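Local coordinates for protein hydrolase, alpha/beta hydrolase FOLD family (Staphylococcus aureus, PDB 2XMZ) that probably catalyses the formation of 2-succinyl-6-hydroxy-2,4-cyclohexadiene-1-carboxylate in menaquinone biosynthesis, as the MenH synthase, a lyase built on the alpha/beta-hydrolase fold, at residues G144-F158 and R173-A185. Sequence-based numbering, arbitrary orientation.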
ATOM      1  N   GLY A 144      17.639   7.903  14.421  1.00 38.81           N
ATOM      2  CA  GLY A 144      17.858   8.133  12.984  1.00 37.45           C
ATOM      3  C   GLY A 144      17.420   7.004  12.064  1.00 35.57           C
ATOM      4  O   GLY A 144      16.948   5.962  12.524  1.00 35.07           O
ATOM      5  N   ILE A 145      17.601   7.192  10.758  1.00 34.69           N
ATOM      6  CA  ILE A 145      17.042   6.246   9.782  1.00 32.80           C
ATOM      7  C   ILE A 145      17.820   4.933   9.757  1.00 34.00           C
ATOM      8  O   ILE A 145      17.217   3.867   9.796  1.00 33.83           O
ATOM      9  CB  ILE A 145      16.900   6.855   8.345  1.00 31.91           C
ATOM     10  CG1 ILE A 145      15.982   5.990   7.469  1.00 29.10           C
ATOM     11  CG2 ILE A 145      18.261   7.053   7.660  1.00 32.18           C
ATOM     12  CD1 ILE A 145      14.588   5.809   8.025  1.00 24.47           C
ATOM     13  N   GLU A 146      19.150   5.014   9.733  1.00 35.92           N
ATOM     14  CA  GLU A 146      19.983   3.838   9.525  1.00 37.17           C
ATOM     15  C   GLU A 146      19.756   2.758  10.589  1.00 37.65           C
ATOM     16  O   GLU A 146      19.533   1.595  10.256  1.00 37.37           O
ATOM     17  CB  GLU A 146      21.472   4.211   9.407  1.00 39.05           C
ATOM     18  CG  GLU A 146      22.362   3.041   8.962  1.00 40.84           C
ATOM     19  CD  GLU A 146      23.775   3.466   8.604  1.00 45.48           C
ATOM     20  OE1 GLU A 146      23.974   4.652   8.264  1.00 48.60           O
ATOM     21  OE2 GLU A 146      24.692   2.620   8.667  1.00 47.45           O
ATOM     22  N   LEU A 147      19.781   3.152  11.859  1.00 38.31           N
ATOM     23  CA  LEU A 147      19.624   2.201  12.959  1.00 39.36           C
ATOM     24  C   LEU A 147      18.214   1.590  12.942  1.00 37.67           C
ATOM     25  O   LEU A 147      18.039   0.394  13.164  1.00 37.96           O
ATOM     26  CB  LEU A 147      19.967   2.860  14.305  1.00 40.58           C
ATOM     27  CG  LEU A 147      21.438   3.316  14.497  1.00 42.87           C
ATOM     28  CD1 LEU A 147      21.592   4.241  15.700  1.00 43.24           C
ATOM     29  CD2 LEU A 147      22.465   2.168  14.570  1.00 45.73           C
ATOM     30  N   PHE A 148      17.218   2.412  12.637  1.00 36.17           N
ATOM     31  CA  PHE A 148      15.849   1.913  12.497  1.00 34.20           C
ATOM     32  C   PHE A 148      15.726   0.850  11.416  1.00 33.52           C
ATOM     33  O   PHE A 148      15.136  -0.212  11.650  1.00 33.24           O
ATOM     34  CB  PHE A 148      14.864   3.057  12.247  1.00 32.58           C
ATOM     35  CG  PHE A 148      13.442   2.612  12.237  1.00 31.94           C
ATOM     36  CD1 PHE A 148      12.726   2.490  13.431  1.00 30.72           C
ATOM     37  CD2 PHE A 148      12.820   2.276  11.036  1.00 29.59           C
ATOM     38  CE1 PHE A 148      11.418   2.056  13.426  1.00 29.85           C
ATOM     39  CE2 PHE A 148      11.501   1.839  11.024  1.00 28.37           C
ATOM     40  CZ  PHE A 148      10.800   1.734  12.226  1.00 28.43           C
ATOM     41  N   VAL A 149      16.278   1.142  10.235  1.00 33.58           N
ATOM     42  CA  VAL A 149      16.244   0.221   9.088  1.00 32.48           C
ATOM     43  C   VAL A 149      16.981  -1.085   9.418  1.00 34.27           C
ATOM     44  O   VAL A 149      16.513  -2.166   9.069  1.00 33.11           O
ATOM     45  CB  VAL A 149      16.824   0.876   7.799  1.00 32.65           C
ATOM     46  CG1 VAL A 149      16.960  -0.139   6.667  1.00 31.83           C
ATOM     47  CG2 VAL A 149      15.931   2.026   7.324  1.00 30.64           C
ATOM     48  N   ASN A 150      18.119  -0.982  10.108  1.00 36.27           N
ATOM     49  CA  ASN A 150      18.841  -2.172  10.542  1.00 38.40           C
ATOM     50  C   ASN A 150      17.947  -3.123  11.355  1.00 38.89           C
ATOM     51  O   ASN A 150      17.911  -4.335  11.089  1.00 39.57           O
ATOM     52  CB  ASN A 150      20.117  -1.783  11.298  1.00 39.60           C
ATOM     53  CG  ASN A 150      21.170  -1.176  10.384  1.00 40.21           C
ATOM     54  OD1 ASN A 150      21.090  -1.282   9.155  1.00 40.70           O
ATOM     55  ND2 ASN A 150      22.169  -0.545  10.980  1.00 40.27           N
ATOM     56  N   ASP A 151      17.197  -2.560  12.306  1.00 39.16           N
ATOM     57  CA  ASP A 151      16.259  -3.329  13.124  1.00 39.42           C
ATOM     58  C   ASP A 151      15.028  -3.773  12.307  1.00 37.96           C
ATOM     59  O   ASP A 151      14.573  -4.905  12.447  1.00 38.02           O
ATOM     60  CB  ASP A 151      15.819  -2.526  14.357  1.00 39.29           C
ATOM     61  CG  ASP A 151      16.914  -2.390  15.408  1.00 42.45           C
ATOM     62  OD1 ASP A 151      18.066  -2.846  15.193  1.00 43.26           O
ATOM     63  OD2 ASP A 151      16.611  -1.819  16.478  1.00 44.17           O
ATOM     64  N   TRP A 152      14.516  -2.880  11.453  1.00 36.95           N
ATOM     65  CA  TRP A 152      13.350  -3.155  10.608  1.00 35.51           C
ATOM     66  C   TRP A 152      13.601  -4.354   9.701  1.00 35.69           C
ATOM     67  O   TRP A 152      12.736  -5.234   9.581  1.00 35.18           O
ATOM     68  CB  TRP A 152      13.010  -1.935   9.762  1.00 35.37           C
ATOM     69  CG  TRP A 152      11.640  -1.928   9.157  1.00 33.94           C
ATOM     70  CD1 TRP A 152      11.328  -2.082   7.836  1.00 33.25           C
ATOM     71  CD2 TRP A 152      10.398  -1.704   9.839  1.00 34.06           C
ATOM     72  NE1 TRP A 152       9.965  -1.967   7.653  1.00 32.35           N
ATOM     73  CE2 TRP A 152       9.371  -1.744   8.867  1.00 32.99           C
ATOM     74  CE3 TRP A 152      10.054  -1.472  11.176  1.00 35.22           C
ATOM     75  CZ2 TRP A 152       8.013  -1.581   9.194  1.00 33.75           C
ATOM     76  CZ3 TRP A 152       8.697  -1.309  11.501  1.00 35.80           C
ATOM     77  CH2 TRP A 152       7.701  -1.359  10.511  1.00 33.42           C
ATOM     78  N   GLU A 153      14.783  -4.382   9.081  1.00 35.43           N
ATOM     79  CA  GLU A 153      15.256  -5.512   8.266  1.00 36.03           C
ATOM     80  C   GLU A 153      15.167  -6.873   8.962  1.00 36.04           C
ATOM     81  O   GLU A 153      15.048  -7.892   8.297  1.00 36.77           O
ATOM     82  CB  GLU A 153      16.723  -5.311   7.873  1.00 37.40           C
ATOM     83  CG  GLU A 153      16.979  -4.321   6.746  1.00 38.94           C
ATOM     84  CD  GLU A 153      18.443  -4.275   6.311  1.00 41.95           C
ATOM     85  OE1 GLU A 153      19.263  -5.074   6.816  1.00 42.59           O
ATOM     86  OE2 GLU A 153      18.775  -3.444   5.442  1.00 44.14           O
ATOM     87  N   LYS A 154      15.277  -6.891  10.291  1.00 35.85           N
ATOM     88  CA  LYS A 154      15.320  -8.156  11.058  1.00 36.51           C
ATOM     89  C   LYS A 154      13.963  -8.623  11.576  1.00 35.32           C
ATOM     90  O   LYS A 154      13.890  -9.647  12.251  1.00 36.20           O
ATOM     91  CB  LYS A 154      16.285  -8.047  12.241  1.00 37.45           C
ATOM     92  CG  LYS A 154      17.710  -7.778  11.860  1.00 39.52           C
ATOM     93  CD  LYS A 154      18.609  -7.775  13.096  1.00 41.62           C
ATOM     94  CE  LYS A 154      19.768  -6.832  12.880  1.00 44.58           C
ATOM     95  NZ  LYS A 154      20.858  -7.440  12.073  1.00 45.86           N
ATOM     96  N   LEU A 155      12.898  -7.873  11.282  1.00 33.65           N
ATOM     97  CA  LEU A 155      11.552  -8.268  11.712  1.00 32.81           C
ATOM     98  C   LEU A 155      11.137  -9.576  11.036  1.00 32.71           C
ATOM     99  O   LEU A 155      11.436  -9.776   9.860  1.00 32.76           O
ATOM    100  CB  LEU A 155      10.521  -7.165  11.446  1.00 31.67           C
ATOM    101  CG  LEU A 155      10.527  -5.917  12.342  1.00 31.57           C
ATOM    102  CD1 LEU A 155       9.563  -4.892  11.775  1.00 32.01           C
ATOM    103  CD2 LEU A 155      10.156  -6.255  13.777  1.00 32.93           C
ATOM    104  N   PRO A 156      10.474 -10.483  11.788  1.00 33.13           N
ATOM    105  CA  PRO A 156      10.023 -11.758  11.204  1.00 32.98           C
ATOM    106  C   PRO A 156       9.176 -11.559   9.939  1.00 31.31           C
ATOM    107  O   PRO A 156       9.244 -12.365   9.009  1.00 30.37           O
ATOM    108  CB  PRO A 156       9.170 -12.373  12.318  1.00 33.88           C
ATOM    109  CG  PRO A 156       9.705 -11.794  13.586  1.00 34.94           C
ATOM    110  CD  PRO A 156      10.215 -10.408  13.243  1.00 33.80           C
ATOM    111  N   LEU A 157       8.400 -10.478   9.912  1.00 29.79           N
ATOM    112  CA  LEU A 157       7.583 -10.138   8.764  1.00 29.09           C
ATOM    113  C   LEU A 157       8.395 -10.161   7.470  1.00 29.24           C
ATOM    114  O   LEU A 157       7.873 -10.528   6.417  1.00 29.69           O
ATOM    115  CB  LEU A 157       6.958  -8.753   8.957  1.00 27.85           C
ATOM    116  CG  LEU A 157       5.893  -8.290   7.959  1.00 27.79           C
ATOM    117  CD1 LEU A 157       4.768  -9.312   7.869  1.00 25.81           C
ATOM    118  CD2 LEU A 157       5.368  -6.916   8.378  1.00 28.51           C
ATOM    119  N   PHE A 158       9.673  -9.781   7.563  1.00 28.91           N
ATOM    120  CA  PHE A 158      10.520  -9.645   6.389  1.00 28.47           C
ATOM    121  C   PHE A 158      11.550 -10.749   6.194  1.00 29.57           C
ATOM    122  O   PHE A 158      12.419 -10.631   5.335  1.00 29.03           O
ATOM    123  CB  PHE A 158      11.211  -8.289   6.409  1.00 28.38           C
ATOM    124  CG  PHE A 158      10.261  -7.145   6.455  1.00 27.66           C
ATOM    125  CD1 PHE A 158       9.372  -6.930   5.409  1.00 27.93           C
ATOM    126  CD2 PHE A 158      10.255  -6.277   7.552  1.00 29.50           C
ATOM    127  CE1 PHE A 158       8.474  -5.847   5.444  1.00 29.92           C
ATOM    128  CE2 PHE A 158       9.367  -5.213   7.612  1.00 28.92           C
ATOM    129  CZ  PHE A 158       8.471  -4.996   6.547  1.00 28.56           C
ATOM    130  N   ARG A 173      16.817  -1.644   0.825  1.00 33.99           N
ATOM    131  CA  ARG A 173      17.566  -0.960   1.890  1.00 34.52           C
ATOM    132  C   ARG A 173      17.782   0.525   1.583  1.00 34.85           C
ATOM    133  O   ARG A 173      17.650   1.374   2.462  1.00 33.91           O
ATOM    134  CB  ARG A 173      18.922  -1.646   2.158  1.00 35.67           C
ATOM    135  CG  ARG A 173      19.674  -1.041   3.336  1.00 35.63           C
ATOM    136  CD  ARG A 173      20.963  -1.763   3.671  1.00 36.17           C
ATOM    137  NE  ARG A 173      21.737  -1.015   4.658  1.00 35.72           N
ATOM    138  CZ  ARG A 173      21.479  -0.978   5.965  1.00 35.65           C
ATOM    139  NH1 ARG A 173      22.251  -0.251   6.758  1.00 34.82           N
ATOM    140  NH2 ARG A 173      20.457  -1.661   6.489  1.00 32.87           N
ATOM    141  N   GLN A 174      18.113   0.819   0.328  1.00 35.87           N
ATOM    142  CA  GLN A 174      18.330   2.183  -0.119  1.00 36.53           C
ATOM    143  C   GLN A 174      17.051   3.003  -0.040  1.00 35.10           C
ATOM    144  O   GLN A 174      17.084   4.161   0.404  1.00 35.56           O
ATOM    145  CB  GLN A 174      18.922   2.188  -1.548  1.00 37.86           C
ATOM    146  CG  GLN A 174      18.957   3.545  -2.248  0.50 38.57           C
ATOM    147  CD  GLN A 174      17.609   3.971  -2.810  0.50 38.02           C
ATOM    148  OE1 GLN A 174      17.235   5.144  -2.729  0.50 37.32           O
ATOM    149  NE2 GLN A 174      16.864   3.012  -3.366  0.50 39.45           N
ATOM    150  N   GLN A 175      15.937   2.403  -0.473  1.00 34.04           N
ATOM    151  CA  GLN A 175      14.636   3.052  -0.456  1.00 31.79           C
ATOM    152  C   GLN A 175      14.229   3.404   0.974  1.00 29.80           C
ATOM    153  O   GLN A 175      13.680   4.485   1.224  1.00 29.43           O
ATOM    154  CB  GLN A 175      13.580   2.170  -1.114  1.00 31.61           C
ATOM    155  CG  GLN A 175      13.494   2.289  -2.652  1.00 35.14           C
ATOM    156  CD  GLN A 175      12.754   1.128  -3.316  1.00 37.34           C
ATOM    157  OE1 GLN A 175      12.040   0.362  -2.656  1.00 37.77           O
ATOM    158  NE2 GLN A 175      12.922   0.997  -4.630  1.00 39.37           N
ATOM    159  N   ARG A 176      14.513   2.498   1.907  1.00 27.75           N
ATOM    160  CA  ARG A 176      14.239   2.735   3.327  1.00 26.34           C
ATOM    161  C   ARG A 176      15.160   3.841   3.916  1.00 26.05           C
ATOM    162  O   ARG A 176      14.695   4.756   4.613  1.00 24.04           O
ATOM    163  CB  ARG A 176      14.392   1.422   4.118  1.00 26.32           C
ATOM    164  CG  ARG A 176      13.402   0.295   3.685  1.00 26.00           C
ATOM    165  CD  ARG A 176      13.648  -0.961   4.505  1.00 25.99           C
ATOM    166  NE  ARG A 176      12.589  -1.963   4.367  1.00 24.27           N
ATOM    167  CZ  ARG A 176      12.748  -3.262   4.604  1.00 23.33           C
ATOM    168  NH1 ARG A 176      13.929  -3.746   4.988  1.00 23.10           N
ATOM    169  NH2 ARG A 176      11.714  -4.084   4.462  1.00 24.98           N
ATOM    170  N   LEU A 177      16.459   3.752   3.617  1.00 27.61           N
ATOM    171  CA  LEU A 177      17.470   4.683   4.152  1.00 28.35           C
ATOM    172  C   LEU A 177      17.269   6.105   3.650  1.00 28.48           C
ATOM    173  O   LEU A 177      17.704   7.080   4.287  1.00 28.87           O
ATOM    174  CB  LEU A 177      18.886   4.198   3.816  1.00 30.59           C
ATOM    175  CG  LEU A 177      19.366   2.898   4.497  1.00 31.10           C
ATOM    176  CD1 LEU A 177      20.771   2.496   4.020  1.00 31.44           C
ATOM    177  CD2 LEU A 177      19.331   3.022   6.003  1.00 31.67           C
ATOM    178  N   SER A 178      16.610   6.236   2.502  1.00 27.54           N
ATOM    179  CA  SER A 178      16.400   7.556   1.931  1.00 27.78           C
ATOM    180  C   SER A 178      15.178   8.236   2.537  1.00 25.94           C
ATOM    181  O   SER A 178      14.961   9.422   2.317  1.00 25.80           O
ATOM    182  CB  SER A 178      16.238   7.473   0.427  1.00 28.29           C
ATOM    183  OG  SER A 178      14.984   6.902   0.144  1.00 27.86           O
ATOM    184  N   GLN A 179      14.385   7.503   3.315  1.00 23.59           N
ATOM    185  CA  GLN A 179      13.226   8.121   3.952  1.00 22.60           C
ATOM    186  C   GLN A 179      13.688   9.024   5.074  1.00 23.17           C
ATOM    187  O   GLN A 179      14.707   8.770   5.697  1.00 24.07           O
ATOM    188  CB  GLN A 179      12.238   7.065   4.476  1.00 20.82           C
ATOM    189  CG  GLN A 179      11.691   6.119   3.404  1.00 21.24           C
ATOM    190  CD  GLN A 179      11.162   6.853   2.169  1.00 22.87           C
ATOM    191  OE1 GLN A 179      10.450   7.855   2.289  1.00 24.18           O
ATOM    192  NE2 GLN A 179      11.504   6.344   0.976  1.00 21.19           N
ATOM    193  N   SER A 180      12.964  10.110   5.297  1.00 23.34           N
ATOM    194  CA  SER A 180      13.262  11.015   6.403  1.00 24.06           C
ATOM    195  C   SER A 180      12.737  10.410   7.715  1.00 23.94           C
ATOM    196  O   SER A 180      11.524  10.145   7.827  1.00 21.86           O
ATOM    197  CB  SER A 180      12.585  12.345   6.127  1.00 24.91           C
ATOM    198  OG  SER A 180      12.801  13.226   7.198  1.00 27.68           O
ATOM    199  N   PRO A 181      13.628  10.176   8.699  1.00 23.78           N
ATOM    200  CA  PRO A 181      13.155   9.542   9.951  1.00 24.49           C
ATOM    201  C   PRO A 181      12.090  10.336  10.715  1.00 24.47           C
ATOM    202  O   PRO A 181      11.150   9.735  11.252  1.00 24.17           O
ATOM    203  CB  PRO A 181      14.430   9.391  10.797  1.00 25.30           C
ATOM    204  CG  PRO A 181      15.446  10.315  10.174  1.00 26.17           C
ATOM    205  CD  PRO A 181      15.093  10.369   8.696  1.00 25.28           C
ATOM    206  N   HIS A 182      12.212  11.662  10.739  1.00 24.94           N
ATOM    207  CA  HIS A 182      11.186  12.503  11.365  1.00 26.04           C
ATOM    208  C   HIS A 182       9.822  12.357  10.669  1.00 24.55           C
ATOM    209  O   HIS A 182       8.764  12.300  11.335  1.00 23.75           O
ATOM    210  CB  HIS A 182      11.662  13.973  11.513  1.00 27.23           C
ATOM    211  CG  HIS A 182      11.551  14.782  10.254  1.00 31.03           C
ATOM    212  ND1 HIS A 182      12.526  14.785   9.277  1.00 34.98           N
ATOM    213  CD2 HIS A 182      10.575  15.611   9.809  1.00 34.08           C
ATOM    214  CE1 HIS A 182      12.155  15.581   8.284  1.00 33.82           C
ATOM    215  NE2 HIS A 182      10.976  16.097   8.583  1.00 35.37           N
ATOM    216  N   LYS A 183       9.836  12.250   9.335  1.00 23.24           N
ATOM    217  CA  LYS A 183       8.612  12.005   8.597  1.00 21.92           C
ATOM    218  C   LYS A 183       8.074  10.600   8.817  1.00 21.69           C
ATOM    219  O   LYS A 183       6.868  10.432   8.918  1.00 20.42           O
ATOM    220  CB  LYS A 183       8.771  12.288   7.093  1.00 21.32           C
ATOM    221  CG  LYS A 183       9.029  13.742   6.818  1.00 21.67           C
ATOM    222  CD  LYS A 183       9.032  14.078   5.332  1.00 22.17           C
ATOM    223  CE  LYS A 183       9.304  15.576   5.138  1.00 26.26           C
ATOM    224  NZ  LYS A 183       9.115  15.964   3.719  1.00 26.26           N
ATOM    225  N   MET A 184       8.962   9.599   8.894  1.00 21.48           N
ATOM    226  CA  MET A 184       8.530   8.240   9.183  1.00 20.59           C
ATOM    227  C   MET A 184       7.843   8.199  10.545  1.00 21.02           C
ATOM    228  O   MET A 184       6.820   7.555  10.697  1.00 19.54           O
ATOM    229  CB  MET A 184       9.716   7.258   9.106  1.00 20.61           C
ATOM    230  CG  MET A 184      10.336   7.166   7.695  1.00 20.35           C
ATOM    231  SD  MET A 184       9.107   6.527   6.482  1.00 21.78           S
ATOM    232  CE  MET A 184       8.488   8.054   5.765  1.00 19.01           C
ATOM    233  N   ALA A 185       8.403   8.916  11.515  1.00 21.29           N
ATOM    234  CA  ALA A 185       7.812   9.008  12.851  1.00 22.60           C
ATOM    235  C   ALA A 185       6.401   9.609  12.796  1.00 22.32           C
ATOM    236  O   ALA A 185       5.474   9.075  13.406  1.00 22.12           O
ATOM    237  CB  ALA A 185       8.720   9.834  13.784  1.00 23.76           C
TER
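Arg173 and Arg176 reach from helix 166-177 to helix 145-152 in the helical cap of this alpha/beta-hydrolase fold, inserted between strands 110-114 and 210-215; segments 173-177 and 145-152 run roughly antiparallel, at 138°. Arg173 grips Asn150 end-on: NH1 and NH2 both donate to OD1, at 2.9 and 2.8 Å, with amide and guanidinium only 8° from coplanar. Arg173 NH2 also forms a salt bridge with Glu153 OE2 (2.7 Å); OE2 lies in the guanidinium plane, while the nitrogen meets it from above the steeply turned carboxylate. These three bonds would fix the guanidinium's rotation. Between the arginines, Val149 sets CG2 against Arg176 CB (3.6 Å) and receives Leu177 CD2 on its CB. Ile145, its CG1 anti to the backbone N (chi1 -165°), points that branch at the carbonyls of Arg176 and Gln179, while its CB meets the Pro181 ring. Gln179 itself turns its amide to Asp28 and Gly54. Arg176 crosses Trp152 at about a right angle, the CD1 edge of the indole standing over the guanidinium centre. Phe158 touches the probable Ser91-His245-Asp218 triad, so its cation-pi contact with Arg176 ties the cap helices together beside the probable active site: Arg176 NH2 sits 3.7 Å above the middle of the Phe158 ring, with Leu157 CG over the opposite face.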